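Local structure of MdcE (5VIP) at residues 67-71 against 72-76; 239-242 against 243-247. The protein probably serves as the gamma subunit of a biotin-independent malonate decarboxylase and contributes a transferase activity. One frame throughout, in Å; residues are numbered along the deposited sequence.

How the contacts relate
Contact 1 and contact 2 are both local, each formed by consecutive residues, a loop turn in one and a helix in the other, and they are well separated: their centres are 32 Å apart and their nearest atoms about 22 Å, so neither touches the other. Residues 67-76 belong to the loop that leaves strand 56-63 and runs to helix 81-97, where Phe71 and Arg73 also reach another protein chain of the assembly. Residues 239-247 are about two and a half turns of helix 237-254, which follows an outer strand of the mixed sheet, 225-227; no other protein chain of the assembly reaches them. Side-chain grips on backbone carbonyls recur in both: Arg75 on Asn69, Thr245 on Val241.

Contact 1. Residues 67-71 against 72-76; sequences PDNPF and PRARQ
An Asx turn at Asn69 shapes the loop between strand 56-63 and helix 81-97, and Arg75 folds back over it to hold the carbonyl of the same asparagine. Both NE and NH2 of Arg75 donate to Asn69 O, at 2.7 Å from NE and 2.9 Å from NH2, a side-on grip by two nitrogens on one oxygen that lies almost in the guanidinium plane. The NE bond is the straighter of the two (N-H...O 153° against 137°). An arginine chain extended from CG to NE spans the gap, its CD passing 3.3 Å from Pro67 O and its CG 3.7 Å from Asn69 CB. Pro72 CA lies 3.5 Å above one face of the guanidinium, offset toward the rim; the orientation of the group is set by the pair of hydrogen bonds converging on Asn69 O at its edge, near its plane.

The asparagine side chain closes the turn itself. With CG anti to the backbone N (chi1 -159°), OD1 accepts from Phe71 N at 2.9 Å in a nearly straight bond, and ND2 is turned toward the Ala74 side, its hydrogen bond going to Glu83 of helix 81-97. The Phe71 ring leads away from 72-76 into a buried setting among Leu81 and Leu82 of that helix, Arg121 and Glu122 of helix 120-124, and an apolar side chain of another protein chain. Ala74 N donates to Phe71 O at 2.8 Å, closing a beta turn over Phe71-Ala74, and Ala74 CB lies 4.3 Å from Phe71 CB.

Contact 2. Residues 239-242 against 243-247; sequences DLVR and VRTCL
Leu240 and Arg244, one turn apart, place a branched aliphatic end against a flat cation. Leu240 CG stands 3.8 Å above the guanidinium plane, over its centre, and CD2 approaches NH1 of Arg244 at 3.9 Å. Two torsions bring them together: Leu240 sends CG away from its own backbone N (chi1 -161°), whereas the Arg244 chain starts beside its N and then runs extended from CG to NE, with Arg244 CG 3.4 Å from Leu240 O. NH2 of the same arginine bonds to Leu32 O of helix 24-33, which holds the guanidinium at NH2.

Thr245 turns back to the preceding turn. Its OG1, placed beside the backbone N (chi1 -64°), donates to Val241 O at 2.7 Å, while Thr245 N donates to the same oxygen at 3.0 Å; the two donors reach it from opposite faces of the carbonyl plane. This is the hydroxyl-to-carbonyl bond of a threonine within an alpha helix, added to the i to i+4 ladder of helix 237-254, whose other rungs here include Val243 N to Asp239 O and Cys246 N to Arg242 O.

A bend at chi3 (-82°) turns the Arg242 chain back along the helix, where NH2 meets Asp239 OD1 at 2.9 Å in a salt bridge, from above the carboxylate plane, and pairs also with Glu230. Backbone nitrogens of Glu230 and Thr231 bond to OD1 and OD2 of Asp239 respectively. On the inward side, Val243 packs on Trp28, Leu151 and Leu227, its CG2 lying 3.4 Å from Asp239 O.

Contact 1. Residues 67-71 against 72-76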
loop_
_atom_site.group_PDB
_atom_site.type_symbol
_atom_site.label_atom_id
_atom_site.label_comp_id
_atom_site.label_asym_id
_atom_site.label_seq_id
_atom_site.Cartn_x
_atom_site.Cartn_y
_atom_site.Cartn_z
ATOM N N PRO A 67 -22.333 -9.186 6.455
ATOM C CA PRO A 67 -23.535 -8.342 6.446
ATOM C C PRO A 67 -23.833 -7.718 7.809
ATOM O O PRO A 67 -24.603 -6.762 7.868
ATOM C CB PRO A 67 -24.649 -9.318 6.031
ATOM C CG PRO A 67 -24.100 -10.680 6.313
ATOM C CD PRO A 67 -22.628 -10.580 6.081
ATOM N N ASP A 68 -23.222 -8.243 8.872
ATOM C CA ASP A 68 -23.430 -7.733 10.226
ATOM C C ASP A 68 -22.237 -6.921 10.721
ATOM O O ASP A 68 -22.070 -6.731 11.931
ATOM C CB ASP A 68 -23.699 -8.886 11.199
ATOM C CG ASP A 68 -24.903 -9.717 10.799
ATOM O OD1 ASP A 68 -25.862 -9.144 10.244
ATOM O OD2 ASP A 68 -24.883 -10.944 11.030
ATOM N N ASN A 69 -21.406 -6.459 9.791
ATOM C CA ASN A 69 -20.243 -5.649 10.150
ATOM C C ASN A 69 -20.667 -4.435 10.969
ATOM O O ASN A 69 -21.593 -3.725 10.582
ATOM C CB ASN A 69 -19.488 -5.200 8.894
ATOM C CG ASN A 69 -18.051 -4.811 9.184
ATOM O OD1 ASN A 69 -17.784 -3.954 10.024
ATOM N ND2 ASN A 69 -17.112 -5.462 8.501
ATOM N N PRO A 70 -20.009 -4.213 12.116
ATOM C CA PRO A 70 -20.251 -3.029 12.951
ATOM C C PRO A 70 -20.184 -1.734 12.138
ATOM O O PRO A 70 -20.839 -0.759 12.499
ATOM C CB PRO A 70 -19.125 -3.091 13.989
ATOM C CG PRO A 70 -18.812 -4.548 14.097
ATOM C CD PRO A 70 -19.023 -5.129 12.723
ATOM N N PHE A 71 -19.414 -1.739 11.051
ATOM C CA PHE A 71 -19.328 -0.590 10.157
ATOM C C PHE A 71 -20.185 -0.789 8.912
ATOM O O PHE A 71 -19.892 -1.651 8.077
ATOM C CB PHE A 71 -17.864 -0.323 9.784
ATOM C CG PHE A 71 -17.066 0.220 10.927
ATOM C CD1 PHE A 71 -17.073 1.575 11.202
ATOM C CD2 PHE A 71 -16.356 -0.627 11.766
ATOM C CE1 PHE A 71 -16.358 2.092 12.266
ATOM C CE2 PHE A 71 -15.644 -0.117 12.843
ATOM C CZ PHE A 71 -15.646 1.248 13.089
ATOM N N PRO A 72 -21.248 0.016 8.783
ATOM C CA PRO A 72 -22.239 -0.160 7.713
ATOM C C PRO A 72 -21.602 -0.103 6.330
ATOM O O PRO A 72 -22.042 -0.808 5.427
ATOM C CB PRO A 72 -23.205 1.014 7.919
ATOM C CG PRO A 72 -22.986 1.459 9.318
ATOM C CD PRO A 72 -21.554 1.177 9.633
ATOM N N ARG A 73 -20.554 0.701 6.179
ATOM C CA ARG A 73 -19.906 0.840 4.879
ATOM C C ARG A 73 -19.015 -0.366 4.529
ATOM O O ARG A 73 -18.424 -0.432 3.442
ATOM C CB ARG A 73 -19.098 2.142 4.836
ATOM C CG ARG A 73 -19.968 3.410 4.845
ATOM C CD ARG A 73 -21.003 3.416 3.708
ATOM N NE ARG A 73 -20.428 3.005 2.426
ATOM C CZ ARG A 73 -21.124 2.786 1.311
ATOM N NH1 ARG A 73 -22.445 2.935 1.297
ATOM N NH2 ARG A 73 -20.494 2.404 0.205
ATOM N N ALA A 74 -18.934 -1.332 5.437
ATOM C CA ALA A 74 -18.108 -2.510 5.192
ATOM C C ALA A 74 -18.915 -3.804 5.288
ATOM O O ALA A 74 -18.461 -4.776 5.888
ATOM C CB ALA A 74 -16.942 -2.545 6.171
ATOM N N ARG A 75 -20.105 -3.830 4.698
ATOM C CA ARG A 75 -20.963 -5.010 4.851
ATOM C C ARG A 75 -21.091 -5.840 3.586
ATOM O O ARG A 75 -21.942 -6.726 3.499
ATOM C CB ARG A 75 -22.348 -4.584 5.337
ATOM C CG ARG A 75 -22.340 -4.241 6.805
ATOM C CD ARG A 75 -23.635 -3.633 7.287
ATOM N NE ARG A 75 -23.528 -3.318 8.708
ATOM C CZ ARG A 75 -24.398 -2.580 9.385
ATOM N NH1 ARG A 75 -25.457 -2.068 8.771
ATOM N NH2 ARG A 75 -24.201 -2.351 10.676
ATOM N N GLN A 76 -20.247 -5.563 2.603
ATOM C CA GLN A 76 -20.290 -6.308 1.356
ATOM C C GLN A 76 -18.906 -6.792 0.930
ATOM O O GLN A 76 -18.612 -6.877 -0.255
ATOM C CB GLN A 76 -20.917 -5.449 0.258
ATOM C CG GLN A 76 -22.300 -4.934 0.632
ATOM C CD GLN A 76 -23.134 -4.568 -0.567
ATOM O OE1 GLN A 76 -22.917 -3.536 -1.199
ATOM N NE2 GLN A 76 -24.087 -5.425 -0.902
#

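Contact 2. Residues 239-242 against 243-247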
loop_
_atom_site.group_PDB
_atom_site.type_symbol
_atom_site.label_atom_id
_atom_site.label_comp_id
_atom_site.label_asym_id
_atom_site.label_seq_id
_atom_site.Cartn_x
_atom_site.Cartn_y
_atom_site.Cartn_z
ATOM N N ASP A 239 -9.793 -29.227 -9.190
ATOM C CA ASP A 239 -9.395 -27.832 -9.032
ATOM C C ASP A 239 -8.568 -27.654 -7.761
ATOM O O ASP A 239 -7.483 -27.051 -7.775
ATOM C CB ASP A 239 -10.624 -26.931 -8.987
ATOM C CG ASP A 239 -11.245 -26.712 -10.350
ATOM O OD1 ASP A 239 -10.547 -26.904 -11.369
ATOM O OD2 ASP A 239 -12.428 -26.316 -10.399
ATOM N N LEU A 240 -9.091 -28.197 -6.664
ATOM C CA LEU A 240 -8.446 -28.110 -5.364
ATOM C C LEU A 240 -7.054 -28.729 -5.442
ATOM O O LEU A 240 -6.086 -28.182 -4.912
ATOM C CB LEU A 240 -9.310 -28.802 -4.301
ATOM C CG LEU A 240 -9.107 -28.484 -2.826
ATOM C CD1 LEU A 240 -9.120 -26.975 -2.595
ATOM C CD2 LEU A 240 -10.197 -29.162 -1.987
ATOM N N VAL A 241 -6.958 -29.856 -6.144
ATOM C CA VAL A 241 -5.685 -30.536 -6.353
ATOM C C VAL A 241 -4.714 -29.690 -7.181
ATOM O O VAL A 241 -3.530 -29.602 -6.861
ATOM C CB VAL A 241 -5.897 -31.907 -7.052
ATOM C CG1 VAL A 241 -4.568 -32.503 -7.497
ATOM C CG2 VAL A 241 -6.637 -32.855 -6.124
ATOM N N ARG A 242 -5.212 -29.076 -8.250
ATOM C CA ARG A 242 -4.354 -28.250 -9.090
ATOM C C ARG A 242 -3.865 -27.023 -8.316
ATOM O O ARG A 242 -2.693 -26.659 -8.402
ATOM C CB ARG A 242 -5.079 -27.825 -10.378
ATOM C CG ARG A 242 -5.279 -28.972 -11.392
ATOM C CD ARG A 242 -5.876 -28.492 -12.724
ATOM N NE ARG A 242 -7.326 -28.350 -12.653
ATOM C CZ ARG A 242 -8.189 -29.315 -12.957
ATOM N NH1 ARG A 242 -7.750 -30.497 -13.371
ATOM N NH2 ARG A 242 -9.498 -29.102 -12.850
ATOM N N VAL A 243 -4.756 -26.393 -7.558
ATOM C CA VAL A 243 -4.384 -25.192 -6.813
ATOM C C VAL A 243 -3.420 -25.521 -5.670
ATOM O O VAL A 243 -2.423 -24.828 -5.481
ATOM C CB VAL A 243 -5.620 -24.461 -6.265
ATOM C CG1 VAL A 243 -5.202 -23.349 -5.275
ATOM C CG2 VAL A 243 -6.422 -23.887 -7.410
ATOM N N ARG A 244 -3.694 -26.592 -4.927
ATOM C CA ARG A 244 -2.786 -27.011 -3.860
ATOM C C ARG A 244 -1.400 -27.318 -4.408
ATOM O O ARG A 244 -0.387 -26.974 -3.792
ATOM C CB ARG A 244 -3.341 -28.227 -3.113
ATOM C CG ARG A 244 -4.300 -27.845 -2.007
ATOM C CD ARG A 244 -4.974 -29.038 -1.368
ATOM N NE ARG A 244 -5.861 -28.588 -0.300
ATOM C CZ ARG A 244 -6.828 -29.322 0.237
ATOM N NH1 ARG A 244 -7.043 -30.555 -0.199
ATOM N NH2 ARG A 244 -7.585 -28.817 1.206
ATOM N N THR A 245 -1.360 -27.950 -5.575
ATOM C CA THR A 245 -0.096 -28.285 -6.219
ATOM C C THR A 245 0.689 -27.025 -6.551
ATOM O O THR A 245 1.878 -26.925 -6.260
ATOM C CB THR A 245 -0.325 -29.089 -7.504
ATOM O OG1 THR A 245 -0.934 -30.339 -7.165
ATOM C CG2 THR A 245 0.992 -29.351 -8.215
ATOM N N CYS A 246 -0.001 -26.067 -7.161
ATOM C CA CYS A 246 0.614 -24.805 -7.562
ATOM C C CYS A 246 1.111 -24.011 -6.350
ATOM O O CYS A 246 2.226 -23.483 -6.364
ATOM C CB CYS A 246 -0.383 -23.989 -8.381
ATOM S SG CYS A 246 0.321 -22.513 -9.167
ATOM N N LEU A 247 0.305 -23.955 -5.293
ATOM C CA LEU A 247 0.724 -23.315 -4.039
ATOM C C LEU A 247 1.972 -23.984 -3.471
ATOM O O LEU A 247 2.880 -23.313 -2.965
ATOM C CB LEU A 247 -0.398 -23.360 -3.001
ATOM C CG LEU A 247 -1.685 -22.589 -3.276
ATOM C CD1 LEU A 247 -2.739 -22.936 -2.220
ATOM C CD2 LEU A 247 -1.418 -21.074 -3.300
#